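Local coordinates for protein cysteine desulfurase (Stenotrophomonas maltophilia, PDB 6WCI) that probably catalyses the pyridoxal-phosphate-dependent removal of sulfur from L-cysteine, leaving L-alanine and passing the sulfur to a carrier, at residues 198-203 and 348-353; 191-196 and 222-227; 139-144 and 164-169; 116-121 and 148-153; 133-138 and 182-187. All coordinates share one frame; numbering follows the deposited sequence.

Contact 1 of 5, residues 198-203 and 348-353; sequences GTVNPV and APEKAA
A solitary beta bridge between Thr199 and Lys351 joins the two domains of this fold-type I, pyridoxal-phosphate-dependent enzyme: the loop leaving strand 185-191 of the large seven-stranded sheet meets the loop between strands 342-345 and 354-359 of the smaller sheet. Two backbone bonds flank the bridged pair. Ala352 N donates to Gly198 O at 2.9 Å and almost straight, 171° at the hydrogen, whereas Val200 N reaches Glu350 O at 3.2 Å from above the carbonyl plane. A water also bridges the two loops, accepting from Glu350 N and donating weakly to Val200 O. Gly198 holds a positive phi (77°), and Lys351 CG packs close to its carbonyl, 3.6 Å from Gly198 O; the ammonium group of the lysine runs on to the carbonyl oxygens of Gly346 and Val354.

Val200 divides its two branches between neighbouring residues. CG1, anti to the backbone N (chi1 177°), lies 3.8 Å from Glu350 OE1, while CG2 fits against the peptide between Lys351 and Ala352, 3.8 Å from Ala352 N. The extended Glu350 side chain passes slantwise across the valine and ends in a salt bridge from OE2 to Arg228. On the Ala348 side, Thr199 OG1, hydrogen-bonded to Gly170 O, rests 3.4 Å from Ala348 CB.

Contact 2 of 5, residues 191-196 and 222-227; sequences THVSNV and SQAVPH
Val193 and Gln223 mark the closest approach of two irregular loops, with their CA atoms 5.2 Å apart, and the backbones are joined there through a water that accepts from Gln223 N at 3.0 Å and donates to Val193 O at 2.7 Å. Beside this bridge the two side chains cross at about a right angle, CB to CB. Val193 straddles the peptide that follows Gln223: its CG1 branch lies against Gln223 O, and its CG2 branch sits 3.7 Å from Ala224 CA. The methyl group of Ala224 also presses obliquely on the His192 ring, 3.3 Å from His192 ND1, a nitrogen whose hydrogen bond goes to Tyr240 OH. A bend at chi2 (-71°) turns the Gln223 chain along Asn195, with Gln223 CG 3.7 Å from Asn195 CB. Asn195 in turn sends its ND2 to His383 O. The Gln223 amide, whose strongest polar partner is Ala51, also uses NE2 to bond O3 of the pyridoxal phosphate carried by the modified Lys246. Loops following the parallel strands 185-191 and 216-220 thus meet beside the cofactor, which fold-type I enzymes place at such strand ends.

Contact 3 of 5, residues 139-144 and 164-169; sequences TRMEHH and AEITPD
Arg140 grips Glu165 side-on in a salt bridge. Arg140 NE meets Glu165 OE1 at 3.1 Å, and Arg140 NH2 meets Glu165 OE2 at 3.1 Å, the latter nearly straight (175°) and in the guanidinium plane. Both oxygens use their syn lone pairs, and the two planar groups are only 28° apart. Bends at chi2 and chi3 of the arginine bring NE alongside the carboxylate, while NH1 bonds Pro387 O, so the head group is held on more than one side.

Backbone bonding is brief: Thr139 and Ala164 form a parallel bridge, and Arg140 N donates to Ala164 O at 2.8 Å. The chain then turns away through a type I turn, inside which Thr139 OG1 accepts from Met141 N in an ST turn and donates to Glu142 OE2 at 2.7 Å.

Apolar packing adds Ile166 CG2, which touches Met141 CE at 3.5 Å and also leans on Arg140 CB.

Strand 135-139, helix 148-157 and strand 160-164 form a beta-alpha-beta unit whose parallel strands end here, at the edge of the seven-stranded sheet. Helix 386-392 lies against both partners, with Tyr391 touching Arg140 and Ile166; Phe281 of the second subunit packs on Arg140, and strand 185-191 borders Thr139 and Met141.

Contact 4 of 5, residues 116-121 and 148-153; sequences FAINLV and VPWQLV
Pro149 is the bump that helix 148-153 offers to helix 116-121, fitting against the hollow between Ile118 and Asn119. Its ring carbon CG stands 3.6 Å from Asn119 ND2 and 4.0 Å from Ile118 CG2, the Asn119 and Pro149 side chains crossing at about a right angle. Ala122, one turn further along, borders the same proline. The helices run nearly parallel, their short axes 9.3 Å apart and crossed at -23°, as neighbouring helices on one face of the seven-stranded sheet in the large domain of a fold-type I enzyme. Next to the proline, Trp150 reaches across like a blade. Its CG stands beside the backbone N (chi1 -47°), which swings the indole over to Ile118 and Val121. Val121 CG1 abuts the rim of the ring in its plane, 3.6 Å from Trp150 CH2, while Ile118 CG2 comes obliquely to within 3.8 Å of Trp150 CZ2. The one methyl, Ile118 CG2, thus touches both the proline and the indole. Asn146 OD1 holds the indole NE1 and helps fix the tilt of the blade. The Asn119 amide is tied at both ends, ND2 to Thr115 O of its own helix and OD1 to Gly271 N of the second subunit.

Contact 5 of 5, residues 133-138 and 182-187; sequences GDVILI and TPEVKL
Val135 lies alongside Glu184, its CG2 branch 3.7 Å from the aliphatic Glu184 CG, while its CG1 branch touches Val185 CG2. Chi1 of 172° sets CG1 anti to the backbone N, and the valine thereby spreads over two successive residues of the partner. Val185 repays this with its other methyl, CG1, which packs 3.8 Å from Leu137 CB. Another apolar pair lies on the face of the sheet that carries Ile136: there Ile136 CG2 and Leu187 CD2 meet at 4.0 Å, with their side chains running in the same direction.

Three backbone bonds tie these strands, parallel neighbours in the seven-stranded sheet of the large domain. Val135 N donates to Glu184 O at 2.9 Å, from above the carbonyl plane; Lys186 N donates to Val135 O at 2.9 Å; and Leu137 N closes on Leu187 O at 2.8 Å in an almost linear bond (176°). Between the bridges Val135-Val185 and Ile136-Leu187 the register slips by one residue, a beta bulge that accommodates Lys186, and the short strand axes diverge by 63°.

At the partly exposed start of the pairing, the Lys186 chain crosses Asp134. Lys186 CE comes 3.7 Å from Asp134 OD1, but Lys186 NZ bonds Pro183 O, and Asp134 OD2 takes Lys131 N.

Strand 160-164 borders strand 135-139 on the side away from strand 185-191, and Arg162 touches both Val135 and Val185. Helix 148-157 covers the Ile136 and Leu187 face through Trp150, and helix 174-180 packs on Leu137.

How the contacts relate
Reading from the N terminus, helix 114-126 opens contact 4, strand 135-139 opens contact 5 and then contact 3, and helix 148-157 closes contact 4. That closure crosses the spans of contacts 3 and 5. Strand 160-164 leads into the closure of contact 3, which falls wholly within the span of contact 5, closed later at 182-187. The same strand, 185-191, then runs on into the first segments of contacts 2 and 1. These two cross, contact 2 closing at 222-227 and contact 1 only at 348-353. Contacts 3 and 5 pair strands toward the 160-164 edge of the large sheet, contact 4 packs two helices on it, contact 2 joins cofactor-site loops, and contact 1 ties this domain to the smaller sheet.

Contact 1 of 5, residues 198-203 and 348-353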
# COMPACT_ATOMS: atom_id res chain seq x y z
N GLY B 198 0.09 -26.61 3.75
CA GLY B 198 1.46 -26.68 3.30
C GLY B 198 1.65 -27.32 1.94
O GLY B 198 2.77 -27.28 1.41
N THR B 199 0.60 -27.88 1.35
CA THR B 199 0.71 -28.62 0.10
C THR B 199 1.38 -27.78 -0.98
O THR B 199 1.10 -26.59 -1.12
CB THR B 199 -0.68 -29.07 -0.38
OG1 THR B 199 -1.25 -30.00 0.56
CG2 THR B 199 -0.60 -29.73 -1.73
N VAL B 200 2.29 -28.40 -1.72
CA VAL B 200 2.87 -27.80 -2.91
C VAL B 200 2.14 -28.36 -4.12
O VAL B 200 2.17 -29.58 -4.35
CB VAL B 200 4.38 -28.07 -3.00
CG1 VAL B 200 4.93 -27.48 -4.30
CG2 VAL B 200 5.12 -27.50 -1.77
N ASN B 201 1.47 -27.49 -4.88
CA ASN B 201 0.72 -28.01 -6.01
C ASN B 201 1.59 -28.05 -7.26
O ASN B 201 2.49 -27.22 -7.43
CB ASN B 201 -0.52 -27.15 -6.27
CG ASN B 201 -1.62 -27.39 -5.26
OD1 ASN B 201 -1.74 -28.49 -4.70
ND2 ASN B 201 -2.44 -26.37 -5.02
N PRO B 202 1.37 -29.01 -8.16
CA PRO B 202 2.11 -29.02 -9.43
C PRO B 202 1.61 -27.94 -10.38
O PRO B 202 0.94 -28.24 -11.38
CB PRO B 202 1.85 -30.43 -9.98
CG PRO B 202 0.56 -30.85 -9.34
CD PRO B 202 0.51 -30.20 -7.99
N VAL B 203 1.94 -26.68 -10.10
CA VAL B 203 1.38 -25.60 -10.89
C VAL B 203 1.82 -25.69 -12.35
O VAL B 203 1.05 -25.34 -13.25
CB VAL B 203 1.73 -24.23 -10.25
CG1 VAL B 203 1.02 -24.08 -8.92
CG2 VAL B 203 3.23 -24.10 -10.06
N ALA B 348 0.21 -34.05 2.15
CA ALA B 348 0.46 -34.27 0.74
C ALA B 348 1.90 -34.75 0.55
O ALA B 348 2.73 -34.59 1.44
CB ALA B 348 0.22 -32.98 -0.04
N PRO B 349 2.20 -35.38 -0.59
CA PRO B 349 3.57 -35.86 -0.83
C PRO B 349 4.65 -34.79 -0.72
O PRO B 349 5.60 -34.97 0.05
CB PRO B 349 3.49 -36.43 -2.25
CG PRO B 349 2.09 -36.95 -2.33
CD PRO B 349 1.25 -35.94 -1.57
N GLU B 350 4.54 -33.70 -1.48
CA GLU B 350 5.49 -32.60 -1.35
C GLU B 350 4.83 -31.45 -0.60
O GLU B 350 3.68 -31.10 -0.86
CB GLU B 350 6.00 -32.11 -2.71
CG GLU B 350 7.05 -31.01 -2.56
CD GLU B 350 7.70 -30.55 -3.86
OE1 GLU B 350 7.05 -30.62 -4.92
OE2 GLU B 350 8.87 -30.12 -3.80
N LYS B 351 5.57 -30.86 0.34
CA LYS B 351 4.98 -29.98 1.33
C LYS B 351 6.01 -28.95 1.78
O LYS B 351 7.20 -29.25 1.87
CB LYS B 351 4.47 -30.82 2.51
CG LYS B 351 3.41 -30.18 3.38
CD LYS B 351 3.04 -31.12 4.52
CE LYS B 351 3.12 -30.41 5.85
NZ LYS B 351 1.86 -30.45 6.63
N ALA B 352 5.54 -27.73 2.05
CA ALA B 352 6.36 -26.73 2.72
C ALA B 352 6.22 -26.88 4.24
O ALA B 352 5.32 -27.56 4.73
CB ALA B 352 5.97 -25.31 2.28
N ALA B 353 7.11 -26.21 4.99
CA ALA B 353 7.21 -26.42 6.44
C ALA B 353 6.06 -25.75 7.20
O ALA B 353 6.25 -24.94 8.11
CB ALA B 353 8.55 -25.92 6.96
O HOH W 1 2.30 -32.52 -2.85

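Contact 2 of 5, residues 191-196 and 222-227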
# COMPACT_ATOMS: atom_id res chain seq x y z
N THR B 191 -3.66 -22.12 -5.80
CA THR B 191 -2.52 -21.72 -4.99
C THR B 191 -1.29 -22.55 -5.32
O THR B 191 -1.38 -23.72 -5.71
CB THR B 191 -2.83 -21.83 -3.50
OG1 THR B 191 -1.76 -21.25 -2.76
CG2 THR B 191 -2.99 -23.28 -3.07
N HIS B 192 -0.12 -21.92 -5.20
CA HIS B 192 1.12 -22.66 -5.38
C HIS B 192 1.42 -23.46 -4.12
O HIS B 192 1.73 -24.66 -4.19
CB HIS B 192 2.26 -21.71 -5.71
CG HIS B 192 3.50 -22.39 -6.20
ND1 HIS B 192 4.57 -21.69 -6.72
CD2 HIS B 192 3.84 -23.70 -6.24
CE1 HIS B 192 5.52 -22.54 -7.06
NE2 HIS B 192 5.10 -23.77 -6.79
N VAL B 193 1.29 -22.82 -2.96
CA VAL B 193 1.49 -23.47 -1.67
C VAL B 193 0.38 -23.04 -0.73
O VAL B 193 0.10 -21.85 -0.58
CB VAL B 193 2.87 -23.13 -1.07
CG1 VAL B 193 3.04 -23.81 0.28
CG2 VAL B 193 3.97 -23.57 -2.02
N SER B 194 -0.27 -24.02 -0.09
CA SER B 194 -1.38 -23.76 0.81
C SER B 194 -0.86 -23.26 2.16
O SER B 194 0.03 -23.87 2.75
CB SER B 194 -2.21 -25.04 0.99
OG SER B 194 -2.99 -25.01 2.18
N ASN B 195 -1.44 -22.15 2.64
CA ASN B 195 -1.05 -21.58 3.92
C ASN B 195 -1.55 -22.39 5.11
O ASN B 195 -1.13 -22.12 6.24
CB ASN B 195 -1.58 -20.15 4.06
CG ASN B 195 -3.08 -20.10 4.17
OD1 ASN B 195 -3.80 -20.64 3.31
ND2 ASN B 195 -3.58 -19.50 5.24
N VAL B 196 -2.46 -23.34 4.89
CA VAL B 196 -2.99 -24.20 5.94
C VAL B 196 -2.42 -25.60 5.85
O VAL B 196 -1.92 -26.15 6.84
CB VAL B 196 -4.54 -24.23 5.88
CG1 VAL B 196 -5.10 -25.28 6.83
CG2 VAL B 196 -5.12 -22.86 6.19
N SER B 222 1.93 -16.81 -2.53
CA SER B 222 2.29 -16.10 -1.30
C SER B 222 3.08 -16.98 -0.34
O SER B 222 3.94 -16.47 0.39
CB SER B 222 1.04 -15.58 -0.59
OG SER B 222 0.16 -14.95 -1.50
N GLN B 223 2.79 -18.28 -0.31
CA GLN B 223 3.52 -19.21 0.53
C GLN B 223 4.57 -20.00 -0.24
O GLN B 223 5.22 -20.87 0.35
CB GLN B 223 2.56 -20.17 1.24
CG GLN B 223 1.58 -19.49 2.18
CD GLN B 223 2.25 -18.95 3.43
OE1 GLN B 223 3.37 -19.36 3.77
NE2 GLN B 223 1.58 -18.05 4.12
N ALA B 224 4.75 -19.72 -1.53
CA ALA B 224 5.77 -20.39 -2.33
C ALA B 224 7.13 -19.69 -2.26
O ALA B 224 8.13 -20.30 -1.85
CB ALA B 224 5.31 -20.49 -3.78
N VAL B 225 7.19 -18.43 -2.66
CA VAL B 225 8.47 -17.74 -2.86
C VAL B 225 9.29 -17.54 -1.59
O VAL B 225 10.51 -17.38 -1.71
CB VAL B 225 8.26 -16.39 -3.56
CG1 VAL B 225 7.59 -16.64 -4.90
CG2 VAL B 225 7.44 -15.46 -2.71
N PRO B 226 8.73 -17.56 -0.36
CA PRO B 226 9.63 -17.52 0.81
C PRO B 226 10.22 -18.87 1.19
O PRO B 226 11.16 -18.89 2.00
CB PRO B 226 8.73 -16.98 1.93
CG PRO B 226 7.35 -17.24 1.51
CD PRO B 226 7.32 -17.39 0.04
N HIS B 227 9.72 -19.98 0.64
CA HIS B 227 10.10 -21.30 1.09
C HIS B 227 10.77 -22.17 0.03
O HIS B 227 11.33 -23.22 0.39
CB HIS B 227 8.87 -22.04 1.65
CG HIS B 227 8.20 -21.33 2.78
ND1 HIS B 227 8.72 -21.31 4.06
CD2 HIS B 227 7.07 -20.59 2.81
CE1 HIS B 227 7.92 -20.60 4.84
NE2 HIS B 227 6.92 -20.15 4.11
O HOH W 2 0.98 -19.88 -2.14

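Contact 3 of 5, residues 139-144 and 164-169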
# COMPACT_ATOMS: atom_id res chain seq x y z
N THR B 139 -9.87 -23.60 -6.35
CA THR B 139 -9.62 -24.82 -5.59
C THR B 139 -10.14 -24.70 -4.16
O THR B 139 -10.20 -23.61 -3.59
CB THR B 139 -8.14 -25.20 -5.55
OG1 THR B 139 -7.54 -24.67 -4.36
CG2 THR B 139 -7.40 -24.70 -6.76
N ARG B 140 -10.48 -25.85 -3.59
CA ARG B 140 -10.96 -25.95 -2.21
C ARG B 140 -9.98 -25.37 -1.19
O ARG B 140 -10.41 -24.97 -0.10
CB ARG B 140 -11.25 -27.43 -1.91
CG ARG B 140 -11.61 -27.75 -0.47
CD ARG B 140 -12.89 -27.07 -0.05
NE ARG B 140 -14.03 -27.48 -0.87
CZ ARG B 140 -15.28 -27.14 -0.60
NH1 ARG B 140 -15.55 -26.38 0.46
NH2 ARG B 140 -16.26 -27.54 -1.40
N MET B 141 -8.69 -25.31 -1.51
CA MET B 141 -7.67 -24.95 -0.54
C MET B 141 -7.20 -23.51 -0.67
O MET B 141 -6.25 -23.12 0.01
CB MET B 141 -6.47 -25.89 -0.66
CG MET B 141 -5.61 -25.65 -1.90
SD MET B 141 -4.12 -26.67 -1.91
CE MET B 141 -4.80 -28.33 -1.84
N GLU B 142 -7.85 -22.71 -1.53
CA GLU B 142 -7.44 -21.33 -1.75
C GLU B 142 -7.62 -20.49 -0.50
O GLU B 142 -8.50 -20.73 0.33
CB GLU B 142 -8.23 -20.69 -2.89
CG GLU B 142 -7.93 -21.30 -4.25
CD GLU B 142 -6.44 -21.42 -4.49
OE1 GLU B 142 -5.75 -20.37 -4.53
OE2 GLU B 142 -5.95 -22.56 -4.62
N HIS B 143 -6.76 -19.48 -0.37
CA HIS B 143 -6.89 -18.47 0.66
C HIS B 143 -7.96 -17.48 0.22
O HIS B 143 -8.22 -17.33 -0.98
CB HIS B 143 -5.52 -17.82 0.87
CG HIS B 143 -5.47 -16.74 1.91
ND1 HIS B 143 -5.80 -15.44 1.63
CD2 HIS B 143 -5.01 -16.74 3.18
CE1 HIS B 143 -5.61 -14.69 2.70
NE2 HIS B 143 -5.12 -15.46 3.66
N HIS B 144 -8.60 -16.83 1.19
CA HIS B 144 -9.62 -15.83 0.86
C HIS B 144 -9.14 -14.83 -0.18
O HIS B 144 -9.94 -14.34 -0.98
CB HIS B 144 -10.06 -15.10 2.12
CG HIS B 144 -10.83 -15.96 3.06
ND1 HIS B 144 -11.09 -15.60 4.36
CD2 HIS B 144 -11.41 -17.17 2.88
CE1 HIS B 144 -11.78 -16.56 4.95
NE2 HIS B 144 -11.99 -17.52 4.08
N ALA B 164 -12.74 -26.79 -7.31
CA ALA B 164 -11.85 -27.91 -7.58
C ALA B 164 -11.49 -28.60 -6.27
O ALA B 164 -10.89 -27.98 -5.39
CB ALA B 164 -10.61 -27.43 -8.32
N GLU B 165 -11.85 -29.88 -6.13
CA GLU B 165 -11.81 -30.52 -4.83
C GLU B 165 -10.41 -31.03 -4.49
O GLU B 165 -9.52 -31.13 -5.34
CB GLU B 165 -12.80 -31.69 -4.75
CG GLU B 165 -14.28 -31.29 -4.61
CD GLU B 165 -14.53 -30.16 -3.61
OE1 GLU B 165 -13.75 -29.98 -2.64
OE2 GLU B 165 -15.54 -29.43 -3.79
N ILE B 166 -10.23 -31.37 -3.22
CA ILE B 166 -8.99 -31.94 -2.73
C ILE B 166 -9.29 -33.33 -2.18
O ILE B 166 -10.44 -33.66 -1.89
CB ILE B 166 -8.33 -31.05 -1.65
CG1 ILE B 166 -9.23 -30.95 -0.41
CG2 ILE B 166 -8.06 -29.64 -2.20
CD1 ILE B 166 -8.47 -30.66 0.87
N THR B 167 -8.25 -34.13 -2.05
CA THR B 167 -8.38 -35.43 -1.39
C THR B 167 -7.96 -35.33 0.07
O THR B 167 -7.20 -34.43 0.45
CB THR B 167 -7.54 -36.48 -2.12
OG1 THR B 167 -6.20 -36.03 -2.27
CG2 THR B 167 -8.11 -36.73 -3.50
N PRO B 168 -8.45 -36.24 0.94
CA PRO B 168 -8.27 -36.07 2.39
C PRO B 168 -6.83 -35.93 2.87
O PRO B 168 -6.61 -35.60 4.04
CB PRO B 168 -8.89 -37.34 2.97
CG PRO B 168 -9.92 -37.74 1.97
CD PRO B 168 -9.36 -37.36 0.63
N ASP B 169 -5.85 -36.21 2.02
CA ASP B 169 -4.45 -35.97 2.38
C ASP B 169 -4.02 -34.53 2.09
O ASP B 169 -2.83 -34.21 2.26
CB ASP B 169 -3.55 -36.96 1.64
CG ASP B 169 -3.56 -36.77 0.13
OD1 ASP B 169 -4.55 -36.21 -0.40
OD2 ASP B 169 -2.57 -37.16 -0.53

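Contact 4 of 5, residues 116-121 and 148-153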
# COMPACT_ATOMS: atom_id res chain seq x y z
N PHE B 116 -3.94 -7.27 -3.14
CA PHE B 116 -4.09 -6.28 -4.20
C PHE B 116 -3.76 -6.88 -5.57
O PHE B 116 -4.47 -6.63 -6.55
CB PHE B 116 -3.20 -5.06 -3.94
CG PHE B 116 -3.47 -3.91 -4.88
CD1 PHE B 116 -3.05 -3.96 -6.20
CD2 PHE B 116 -4.15 -2.79 -4.45
CE1 PHE B 116 -3.31 -2.92 -7.07
CE2 PHE B 116 -4.40 -1.73 -5.31
CZ PHE B 116 -3.98 -1.80 -6.62
N ALA B 117 -2.67 -7.64 -5.65
CA ALA B 117 -2.29 -8.28 -6.91
C ALA B 117 -3.45 -9.07 -7.52
O ALA B 117 -3.71 -8.97 -8.72
CB ALA B 117 -1.09 -9.21 -6.67
N ILE B 118 -4.14 -9.89 -6.71
CA ILE B 118 -5.22 -10.71 -7.26
C ILE B 118 -6.41 -9.83 -7.65
O ILE B 118 -7.02 -10.04 -8.70
CB ILE B 118 -5.61 -11.83 -6.28
CG1 ILE B 118 -4.47 -12.83 -6.12
CG2 ILE B 118 -6.87 -12.56 -6.75
CD1 ILE B 118 -4.77 -13.99 -5.14
N ASN B 119 -6.73 -8.83 -6.84
CA ASN B 119 -7.85 -7.95 -7.15
C ASN B 119 -7.62 -7.18 -8.45
O ASN B 119 -8.58 -6.88 -9.18
CB ASN B 119 -8.08 -6.97 -5.99
CG ASN B 119 -8.93 -7.57 -4.89
OD1 ASN B 119 -10.16 -7.51 -4.93
ND2 ASN B 119 -8.27 -8.13 -3.87
N LEU B 120 -6.36 -6.83 -8.75
CA LEU B 120 -6.06 -6.21 -10.03
C LEU B 120 -6.44 -7.13 -11.18
O LEU B 120 -7.02 -6.69 -12.18
CB LEU B 120 -4.59 -5.83 -10.10
CG LEU B 120 -4.00 -5.34 -11.43
CD1 LEU B 120 -4.86 -4.27 -12.07
CD2 LEU B 120 -2.58 -4.79 -11.22
N VAL B 121 -6.11 -8.42 -11.07
CA VAL B 121 -6.57 -9.40 -12.05
C VAL B 121 -8.09 -9.40 -12.11
O VAL B 121 -8.69 -9.38 -13.19
CB VAL B 121 -6.01 -10.80 -11.73
CG1 VAL B 121 -6.42 -11.79 -12.82
CG2 VAL B 121 -4.49 -10.75 -11.57
N VAL B 148 -12.42 -14.35 -2.63
CA VAL B 148 -13.34 -13.21 -2.56
C VAL B 148 -13.30 -12.32 -3.79
O VAL B 148 -14.38 -11.92 -4.27
CB VAL B 148 -13.12 -12.43 -1.26
CG1 VAL B 148 -14.14 -11.34 -1.10
CG2 VAL B 148 -13.14 -13.40 -0.07
N PRO B 149 -12.14 -11.97 -4.37
CA PRO B 149 -12.19 -11.19 -5.62
C PRO B 149 -13.03 -11.86 -6.68
O PRO B 149 -13.78 -11.17 -7.39
CB PRO B 149 -10.71 -11.09 -6.03
CG PRO B 149 -9.97 -11.19 -4.72
CD PRO B 149 -10.75 -12.22 -3.95
N TRP B 150 -12.98 -13.19 -6.78
CA TRP B 150 -13.74 -13.85 -7.84
C TRP B 150 -15.23 -13.86 -7.50
O TRP B 150 -16.07 -13.84 -8.40
CB TRP B 150 -13.19 -15.25 -8.08
CG TRP B 150 -11.70 -15.23 -8.20
CD1 TRP B 150 -10.80 -15.79 -7.33
CD2 TRP B 150 -10.93 -14.56 -9.21
NE1 TRP B 150 -9.52 -15.53 -7.75
CE2 TRP B 150 -9.57 -14.78 -8.90
CE3 TRP B 150 -11.26 -13.81 -10.35
CZ2 TRP B 150 -8.53 -14.28 -9.69
CZ3 TRP B 150 -10.23 -13.32 -11.14
CH2 TRP B 150 -8.88 -13.55 -10.80
N GLN B 151 -15.57 -13.84 -6.21
CA GLN B 151 -16.97 -13.70 -5.81
C GLN B 151 -17.51 -12.32 -6.13
O GLN B 151 -18.70 -12.17 -6.45
CB GLN B 151 -17.10 -14.00 -4.32
CG GLN B 151 -16.94 -15.49 -4.01
CD GLN B 151 -17.03 -15.78 -2.53
OE1 GLN B 151 -16.47 -15.06 -1.71
NE2 GLN B 151 -17.73 -16.86 -2.19
N LEU B 152 -16.68 -11.28 -6.04
CA LEU B 152 -17.12 -9.97 -6.48
C LEU B 152 -17.33 -9.95 -8.00
O LEU B 152 -18.27 -9.31 -8.49
CB LEU B 152 -16.10 -8.91 -6.05
CG LEU B 152 -15.91 -8.76 -4.53
CD1 LEU B 152 -14.79 -7.74 -4.18
CD2 LEU B 152 -17.22 -8.37 -3.86
N VAL B 153 -16.48 -10.65 -8.75
CA VAL B 153 -16.62 -10.70 -10.21
C VAL B 153 -17.92 -11.41 -10.61
O VAL B 153 -18.67 -10.95 -11.48
CB VAL B 153 -15.39 -11.39 -10.84
CG1 VAL B 153 -15.70 -11.83 -12.28
CG2 VAL B 153 -14.16 -10.49 -10.77

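Contact 5 of 5, residues 133-138 and 182-187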
# COMPACT_ATOMS: atom_id res chain seq x y z
N GLY B 133 -22.81 -17.38 -17.62
CA GLY B 133 -22.51 -18.65 -18.23
C GLY B 133 -21.06 -19.07 -18.09
O GLY B 133 -20.77 -20.27 -18.05
N ASP B 134 -20.14 -18.11 -18.00
CA ASP B 134 -18.74 -18.44 -17.79
C ASP B 134 -18.52 -18.98 -16.38
O ASP B 134 -19.24 -18.64 -15.44
CB ASP B 134 -17.85 -17.22 -18.01
CG ASP B 134 -17.90 -16.67 -19.43
OD1 ASP B 134 -18.12 -17.44 -20.39
OD2 ASP B 134 -17.69 -15.44 -19.59
N VAL B 135 -17.50 -19.80 -16.24
CA VAL B 135 -17.21 -20.45 -14.97
C VAL B 135 -15.82 -20.03 -14.52
O VAL B 135 -14.88 -20.04 -15.32
CB VAL B 135 -17.32 -21.98 -15.09
CG1 VAL B 135 -16.82 -22.66 -13.80
CG2 VAL B 135 -18.75 -22.34 -15.39
N ILE B 136 -15.71 -19.64 -13.25
CA ILE B 136 -14.44 -19.43 -12.58
C ILE B 136 -14.20 -20.65 -11.69
O ILE B 136 -15.04 -20.98 -10.84
CB ILE B 136 -14.43 -18.14 -11.75
CG1 ILE B 136 -14.77 -16.92 -12.62
CG2 ILE B 136 -13.09 -17.96 -11.02
CD1 ILE B 136 -14.99 -15.66 -11.81
N LEU B 137 -13.08 -21.32 -11.88
CA LEU B 137 -12.77 -22.54 -11.14
C LEU B 137 -11.76 -22.18 -10.06
O LEU B 137 -10.71 -21.60 -10.36
CB LEU B 137 -12.24 -23.62 -12.08
CG LEU B 137 -12.03 -25.01 -11.49
CD1 LEU B 137 -13.34 -25.58 -11.00
CD2 LEU B 137 -11.39 -25.95 -12.50
N ILE B 138 -12.10 -22.47 -8.81
CA ILE B 138 -11.31 -22.10 -7.63
C ILE B 138 -11.10 -23.35 -6.80
O ILE B 138 -12.06 -24.08 -6.55
CB ILE B 138 -12.02 -21.03 -6.78
CG1 ILE B 138 -12.51 -19.87 -7.66
CG2 ILE B 138 -11.12 -20.58 -5.62
CD1 ILE B 138 -13.31 -18.83 -6.88
N THR B 182 -13.98 -27.79 -18.09
CA THR B 182 -14.81 -27.88 -19.28
C THR B 182 -14.72 -26.59 -20.08
O THR B 182 -14.19 -25.59 -19.60
CB THR B 182 -16.25 -28.17 -18.87
OG1 THR B 182 -16.67 -27.20 -17.90
CG2 THR B 182 -16.36 -29.58 -18.27
N PRO B 183 -15.24 -26.57 -21.32
CA PRO B 183 -15.09 -25.35 -22.14
C PRO B 183 -15.67 -24.09 -21.54
O PRO B 183 -15.23 -22.99 -21.92
CB PRO B 183 -15.80 -25.73 -23.45
CG PRO B 183 -15.62 -27.20 -23.53
CD PRO B 183 -15.73 -27.70 -22.12
N GLU B 184 -16.65 -24.18 -20.64
CA GLU B 184 -17.23 -22.96 -20.08
C GLU B 184 -16.35 -22.32 -19.01
O GLU B 184 -16.61 -21.18 -18.61
CB GLU B 184 -18.62 -23.25 -19.51
CG GLU B 184 -18.66 -24.34 -18.48
CD GLU B 184 -18.93 -25.71 -19.08
OE1 GLU B 184 -18.90 -25.85 -20.32
OE2 GLU B 184 -19.17 -26.64 -18.29
N VAL B 185 -15.31 -23.02 -18.56
CA VAL B 185 -14.39 -22.47 -17.58
C VAL B 185 -13.43 -21.53 -18.29
O VAL B 185 -12.75 -21.92 -19.24
CB VAL B 185 -13.62 -23.59 -16.86
CG1 VAL B 185 -12.75 -22.99 -15.80
CG2 VAL B 185 -14.58 -24.62 -16.27
N LYS B 186 -13.34 -20.29 -17.80
CA LYS B 186 -12.44 -19.31 -18.39
C LYS B 186 -11.27 -18.94 -17.49
O LYS B 186 -10.31 -18.33 -18.00
CB LYS B 186 -13.23 -18.05 -18.77
CG LYS B 186 -14.45 -18.30 -19.65
CD LYS B 186 -14.05 -18.97 -20.96
CE LYS B 186 -15.26 -19.23 -21.83
NZ LYS B 186 -14.94 -20.15 -22.98
N LEU B 187 -11.31 -19.27 -16.20
CA LEU B 187 -10.26 -18.87 -15.27
C LEU B 187 -10.15 -19.88 -14.13
O LEU B 187 -11.17 -20.42 -13.67
CB LEU B 187 -10.52 -17.46 -14.70
CG LEU B 187 -9.39 -16.80 -13.90
CD1 LEU B 187 -9.32 -15.27 -14.14
CD2 LEU B 187 -9.45 -17.08 -12.39